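Local coordinates for esterase (Uncultured bacterium, PDB 5EGN), which hydrolyses carboxylic esters and degrades N-acyl homoserine lactones, the signals of bacterial quorum sensing, at residues A[98-103]-A[200-205]; A[122-127]-A[192-197]. The protein carries 2 engineered substitutions. All blocks are in the same frame, centred on the assembly; numbering follows the deposited sequence.

Contact 1: A[98-103]-A[200-205]; sequences IAMQLN and SSIQAP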
loop_
_atom_site.group_PDB
_atom_site.type_symbol
_atom_site.label_atom_id
_atom_site.label_comp_id
_atom_site.label_asym_id
_atom_site.label_seq_id
_atom_site.Cartn_x
_atom_site.Cartn_y
_atom_site.Cartn_z
ATOM N N ILE A 98 11.135 -13.700 -11.480
ATOM C CA ILE A 98 10.217 -13.421 -12.579
ATOM C C ILE A 98 10.861 -12.501 -13.611
ATOM O O ILE A 98 10.746 -12.730 -14.817
ATOM C CB ILE A 98 8.909 -12.787 -12.061
ATOM C CG1 ILE A 98 8.167 -13.770 -11.154
ATOM C CG2 ILE A 98 8.018 -12.375 -13.218
ATOM C CD1 ILE A 98 7.005 -13.157 -10.407
ATOM N N ALA A 99 11.550 -11.471 -13.131
ATOM C CA ALA A 99 12.241 -10.535 -14.011
ATOM C C ALA A 99 13.349 -11.220 -14.814
ATOM O O ALA A 99 13.509 -10.965 -16.008
ATOM C CB ALA A 99 12.813 -9.377 -13.205
ATOM N N MET A 100 14.113 -12.088 -14.154
ATOM C CA MET A 100 15.201 -12.804 -14.819
ATOM C C MET A 100 14.668 -13.757 -15.892
ATOM O O MET A 100 15.175 -13.791 -17.021
ATOM C CB MET A 100 16.044 -13.569 -13.795
ATOM C CG MET A 100 16.953 -12.674 -12.961
ATOM S SD MET A 100 18.095 -13.562 -11.881
ATOM C CE MET A 100 17.002 -14.064 -10.555
ATOM N N GLN A 101 13.641 -14.521 -15.531
ATOM C CA GLN A 101 12.960 -15.396 -16.477
ATOM C C GLN A 101 12.434 -14.586 -17.658
ATOM O O GLN A 101 12.446 -15.046 -18.801
ATOM C CB GLN A 101 11.814 -16.139 -15.791
ATOM C CG GLN A 101 11.314 -17.339 -16.563
ATOM C CD GLN A 101 12.376 -18.406 -16.708
ATOM O OE1 GLN A 101 12.911 -18.902 -15.718
ATOM N NE2 GLN A 101 12.699 -18.753 -17.947
ATOM N N LEU A 102 11.978 -13.372 -17.368
ATOM C CA LEU A 102 11.473 -12.472 -18.396
ATOM C C LEU A 102 12.599 -12.034 -19.329
ATOM O O LEU A 102 12.385 -11.866 -20.528
ATOM C CB LEU A 102 10.799 -11.257 -17.754
ATOM C CG LEU A 102 9.887 -10.390 -18.626
ATOM C CD1 LEU A 102 8.795 -9.772 -17.773
ATOM C CD2 LEU A 102 10.672 -9.303 -19.337
ATOM N N ASN A 103 13.793 -11.846 -18.776
ATOM C CA ASN A 103 14.966 -11.539 -19.591
ATOM C C ASN A 103 15.348 -12.721 -20.471
ATOM O O ASN A 103 15.859 -12.548 -21.579
ATOM C CB ASN A 103 16.152 -11.144 -18.710
ATOM C CG ASN A 103 16.189 -9.660 -18.413
ATOM O OD1 ASN A 103 17.003 -8.924 -18.970
ATOM N ND2 ASN A 103 15.301 -9.210 -17.534
ATOM N N SER A 200 24.463 -16.029 -17.558
ATOM C CA SER A 200 25.362 -15.268 -18.419
ATOM C C SER A 200 24.722 -14.916 -19.758
ATOM O O SER A 200 25.299 -14.172 -20.551
ATOM C CB SER A 200 26.663 -16.042 -18.645
ATOM O OG SER A 200 26.410 -17.347 -19.129
ATOM N N SER A 201 23.532 -15.454 -20.005
ATOM C CA SER A 201 22.767 -15.107 -21.198
ATOM C C SER A 201 21.966 -13.828 -20.969
ATOM O O SER A 201 21.547 -13.171 -21.919
ATOM C CB SER A 201 21.838 -16.254 -21.603
ATOM O OG SER A 201 20.922 -16.565 -20.569
ATOM N N ILE A 202 21.750 -13.481 -19.704
ATOM C CA ILE A 202 21.148 -12.197 -19.356
ATOM C C ILE A 202 22.153 -11.088 -19.611
ATOM O O ILE A 202 23.183 -11.028 -18.952
ATOM C CB ILE A 202 20.707 -12.146 -17.880
ATOM C CG1 ILE A 202 19.725 -13.274 -17.574
ATOM C CG2 ILE A 202 20.108 -10.785 -17.546
ATOM C CD1 ILE A 202 19.263 -13.308 -16.134
ATOM N N GLN A 203 21.862 -10.207 -20.561
ATOM C CA GLN A 203 22.834 -9.186 -20.939
ATOM C C GLN A 203 22.360 -7.768 -20.656
ATOM O O GLN A 203 23.149 -6.827 -20.666
ATOM C CB GLN A 203 23.180 -9.331 -22.419
ATOM C CG GLN A 203 23.727 -10.702 -22.795
ATOM C CD GLN A 203 25.205 -10.823 -22.508
ATOM O OE1 GLN A 203 25.921 -9.821 -22.444
ATOM N NE2 GLN A 203 25.677 -12.051 -22.352
ATOM N N ALA A 204 21.066 -7.628 -20.403
ATOM C CA ALA A 204 20.460 -6.326 -20.142
ATOM C C ALA A 204 21.075 -5.677 -18.904
ATOM O O ALA A 204 21.575 -6.377 -18.019
ATOM C CB ALA A 204 18.956 -6.467 -19.978
ATOM N N PRO A 205 21.061 -4.333 -18.847
ATOM C CA PRO A 205 21.562 -3.602 -17.679
ATOM C C PRO A 205 20.894 -4.057 -16.385
ATOM O O PRO A 205 19.681 -3.926 -16.237
ATOM C CB PRO A 205 21.202 -2.150 -17.998
ATOM C CG PRO A 205 21.175 -2.091 -19.477
ATOM C CD PRO A 205 20.638 -3.421 -19.925
#
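Ile202 meets helix 94-105 with both of its branches. Its CG2 lies beside Asn103, 3.9 Å from OD1, and the two side chains run at about a right angle. The other branch carries CD1 to Met100, where it rests 4.0 Å from CG. This division follows from chi1 of -57°, which sets CG2 anti to the backbone N and CG1 beside that N, anti to the carbonyl carbon. Met100 makes the contact with CB and CG, while its chain, bent at chi3, leads away. In this alpha/beta hydrolase fold, helix 94-105 follows strand 87-92, and the GxSxG sequence spans the turn between them, consistent with a nucleophile elbow; the loop holding Ile202 leads into strand 206-211, which lies next to strand 110-116 in the sheet. Asn103 points toward this loop, and its OD1 lies 3.3 Å from CB of Ala204. The amide is fixed in rotation by its other end: ND2 donates to Ala99 O one helical turn back (2.9 Å, N-H...O 171°) and also to Asn113 OD1 on strand 110-116. Ala99 O takes two donors, Asn103 ND2 and Asn103 N, which approach from opposite faces of its carbonyl plane. Ala204 also touches Val110 and Asn113.

Contact 2: A[122-127]-A[192-197]; sequences LGEGMP and AWNIKD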
loop_
_atom_site.group_PDB
_atom_site.type_symbol
_atom_site.label_atom_id
_atom_site.label_comp_id
_atom_site.label_asym_id
_atom_site.label_seq_id
_atom_site.Cartn_x
_atom_site.Cartn_y
_atom_site.Cartn_z
ATOM N N LEU A 122 17.197 -21.565 -5.056
ATOM C CA LEU A 122 17.016 -21.147 -3.671
ATOM C C LEU A 122 16.809 -22.335 -2.743
ATOM O O LEU A 122 17.336 -22.362 -1.631
ATOM C CB LEU A 122 15.827 -20.192 -3.561
ATOM C CG LEU A 122 15.876 -19.161 -2.432
ATOM C CD1 LEU A 122 16.897 -18.080 -2.751
ATOM C CD2 LEU A 122 14.502 -18.558 -2.193
ATOM N N GLY A 123 16.044 -23.314 -3.210
ATOM C CA GLY A 123 15.693 -24.470 -2.406
ATOM C C GLY A 123 16.875 -25.274 -1.900
ATOM O O GLY A 123 16.870 -25.731 -0.757
ATOM N N GLU A 124 17.890 -25.453 -2.739
ATOM C CA GLU A 124 19.043 -26.264 -2.356
ATOM C C GLU A 124 19.999 -25.482 -1.459
ATOM O O GLU A 124 20.828 -26.066 -0.762
ATOM C CB GLU A 124 19.780 -26.781 -3.598
ATOM C CG GLU A 124 20.326 -25.698 -4.512
ATOM C CD GLU A 124 20.963 -26.260 -5.771
ATOM O OE1 GLU A 124 20.874 -27.486 -5.995
ATOM O OE2 GLU A 124 21.552 -25.473 -6.541
ATOM N N GLY A 125 19.866 -24.159 -1.470
ATOM C CA GLY A 125 20.712 -23.291 -0.670
ATOM C C GLY A 125 20.223 -23.117 0.756
ATOM O O GLY A 125 20.968 -22.661 1.623
ATOM N N MET A 126 18.968 -23.475 1.000
ATOM C CA MET A 126 18.404 -23.405 2.340
ATOM C C MET A 126 18.797 -24.639 3.143
ATOM O O MET A 126 19.017 -25.706 2.568
ATOM C CB MET A 126 16.882 -23.277 2.271
ATOM C CG MET A 126 16.406 -22.090 1.458
ATOM S SD MET A 126 14.613 -21.949 1.407
ATOM C CE MET A 126 14.398 -20.287 2.032
ATOM N N PRO A 127 18.900 -24.496 4.475
ATOM C CA PRO A 127 19.210 -25.650 5.325
ATOM C C PRO A 127 18.171 -26.752 5.158
ATOM O O PRO A 127 16.977 -26.461 5.173
ATOM C CB PRO A 127 19.171 -25.067 6.742
ATOM C CG PRO A 127 19.423 -23.614 6.561
ATOM C CD PRO A 127 18.783 -23.253 5.256
ATOM N N ALA A 192 12.407 -24.260 -6.523
ATOM C CA ALA A 192 13.075 -25.195 -7.422
ATOM C C ALA A 192 13.650 -24.522 -8.667
ATOM O O ALA A 192 14.533 -25.076 -9.323
ATOM C CB ALA A 192 12.115 -26.301 -7.826
ATOM N N TRP A 193 13.144 -23.335 -8.987
ATOM C CA TRP A 193 13.599 -22.580 -10.153
ATOM C C TRP A 193 15.102 -22.327 -10.100
ATOM O O TRP A 193 15.609 -21.749 -9.141
ATOM C CB TRP A 193 12.844 -21.255 -10.247
ATOM C CG TRP A 193 13.211 -20.404 -11.419
ATOM C CD1 TRP A 193 12.813 -20.574 -12.713
ATOM C CD2 TRP A 193 14.027 -19.227 -11.401
ATOM N NE1 TRP A 193 13.342 -19.582 -13.503
ATOM C CE2 TRP A 193 14.089 -18.743 -12.721
ATOM C CE3 TRP A 193 14.714 -18.540 -10.396
ATOM C CZ2 TRP A 193 14.812 -17.602 -13.063
ATOM C CZ3 TRP A 193 15.432 -17.411 -10.737
ATOM C CH2 TRP A 193 15.475 -16.952 -12.058
ATOM N N ASN A 194 15.809 -22.762 -11.137
ATOM C CA ASN A 194 17.265 -22.700 -11.148
ATOM C C ASN A 194 17.819 -22.394 -12.538
ATOM O O ASN A 194 17.669 -23.191 -13.463
ATOM C CB ASN A 194 17.840 -24.019 -10.624
ATOM C CG ASN A 194 19.317 -23.931 -10.297
ATOM O OD1 ASN A 194 20.073 -23.219 -10.953
ATOM N ND2 ASN A 194 19.736 -24.665 -9.273
ATOM N N ILE A 195 18.462 -21.239 -12.676
ATOM C CA ILE A 195 19.048 -20.836 -13.950
ATOM C C ILE A 195 20.513 -20.435 -13.798
ATOM O O ILE A 195 20.990 -19.524 -14.478
ATOM C CB ILE A 195 18.275 -19.662 -14.591
ATOM C CG1 ILE A 195 18.270 -18.443 -13.665
ATOM C CG2 ILE A 195 16.854 -20.079 -14.927
ATOM C CD1 ILE A 195 18.065 -17.131 -14.394
ATOM N N LYS A 196 21.223 -21.124 -12.909
ATOM C CA LYS A 196 22.640 -20.852 -12.663
ATOM C C LYS A 196 23.471 -20.863 -13.943
ATOM O O LYS A 196 24.356 -20.029 -14.124
ATOM C CB LYS A 196 23.218 -21.871 -11.677
ATOM C CG LYS A 196 22.732 -21.720 -10.242
ATOM C CD LYS A 196 23.273 -22.842 -9.365
ATOM C CE LYS A 196 22.940 -22.622 -7.895
ATOM N NZ LYS A 196 21.715 -23.348 -7.460
ATOM N N ASP A 197 23.176 -21.803 -14.831
ATOM C CA ASP A 197 23.950 -21.974 -16.056
ATOM C C ASP A 197 23.544 -20.981 -17.140
ATOM O O ASP A 197 24.271 -20.779 -18.112
ATOM C CB ASP A 197 23.791 -23.403 -16.574
ATOM C CG ASP A 197 22.350 -23.865 -16.559
ATOM O OD1 ASP A 197 21.607 -23.479 -15.630
ATOM O OD2 ASP A 197 21.955 -24.616 -17.476
HETATM O O HOH W 1 15.227 -20.811 -6.882
#
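Glu124 and Lys196 reach for one another from opposite directions and join in a salt bridge between Glu124 OE2 and Lys196 NZ. The modelled separation of 2.3 Å is too short to be taken literally at this resolution, so the pairing is better supported than its length. Glu124 has CG between the backbone N and the carbonyl carbon (chi1 60°), and from there its chain runs extended toward the lysine. Lys196 is extended as far as CE and bends only at the last torsion to present NZ.

Asn194 stands beside this pair, its amide plane 88° from the Glu124 carboxylate, with ND2 at 3.4 Å from OE2. The opposite end of the amide makes an Asx turn: OD1 accepts from Lys196 N at 3.1 Å, the N-H pointing almost straight at the oxygen (N-H...O 167°), and so ties the base of the lysine to the asparagine. With an alanine in place of Asn194 the OD1 acceptor is gone, and the backbone at Lys196 is likely to be less firmly held, leaving the lysine less well placed for Glu124.

Further along, a water bridges the backbones, accepting from Leu122 N (2.8 Å) and donating to Trp193 O. The contact thus joins the short, weakly bonded helix 122-125, just after strand 110-116, to the loop leading toward strand 206-211; Leu122 and Trp193 both pack on Met97 of helix 94-105, Ile195 meets Leu104 of that same helix, and Trp193 also meets Ile68 and Met69 of helix 68-81.

From the N terminus, the first segment reached is 98-103, on helix 94-105; strand 110-116 and then 122-127 follow. The chain next runs through helices 128-136 to 177-185, probably the cap of this hydrolase, before returning at 192-197, where contact 2 closes that excursion. Contact 1 closes the wider loop a few residues later, at 200-205, so contact 2 nests within it and the two do not cross. Their centres are about 17 Å apart, yet they touch: Trp193 CH2 packs on Met100 CE at 3.6 Å, and Trp193 NE1 probably hydrogen-bonds Gln101 OE1. The returning loop is tied at 192-197 to the start of the helical excursion and also to helix 94-105, and at 200-205 to that helix again, before entering strand 206-211.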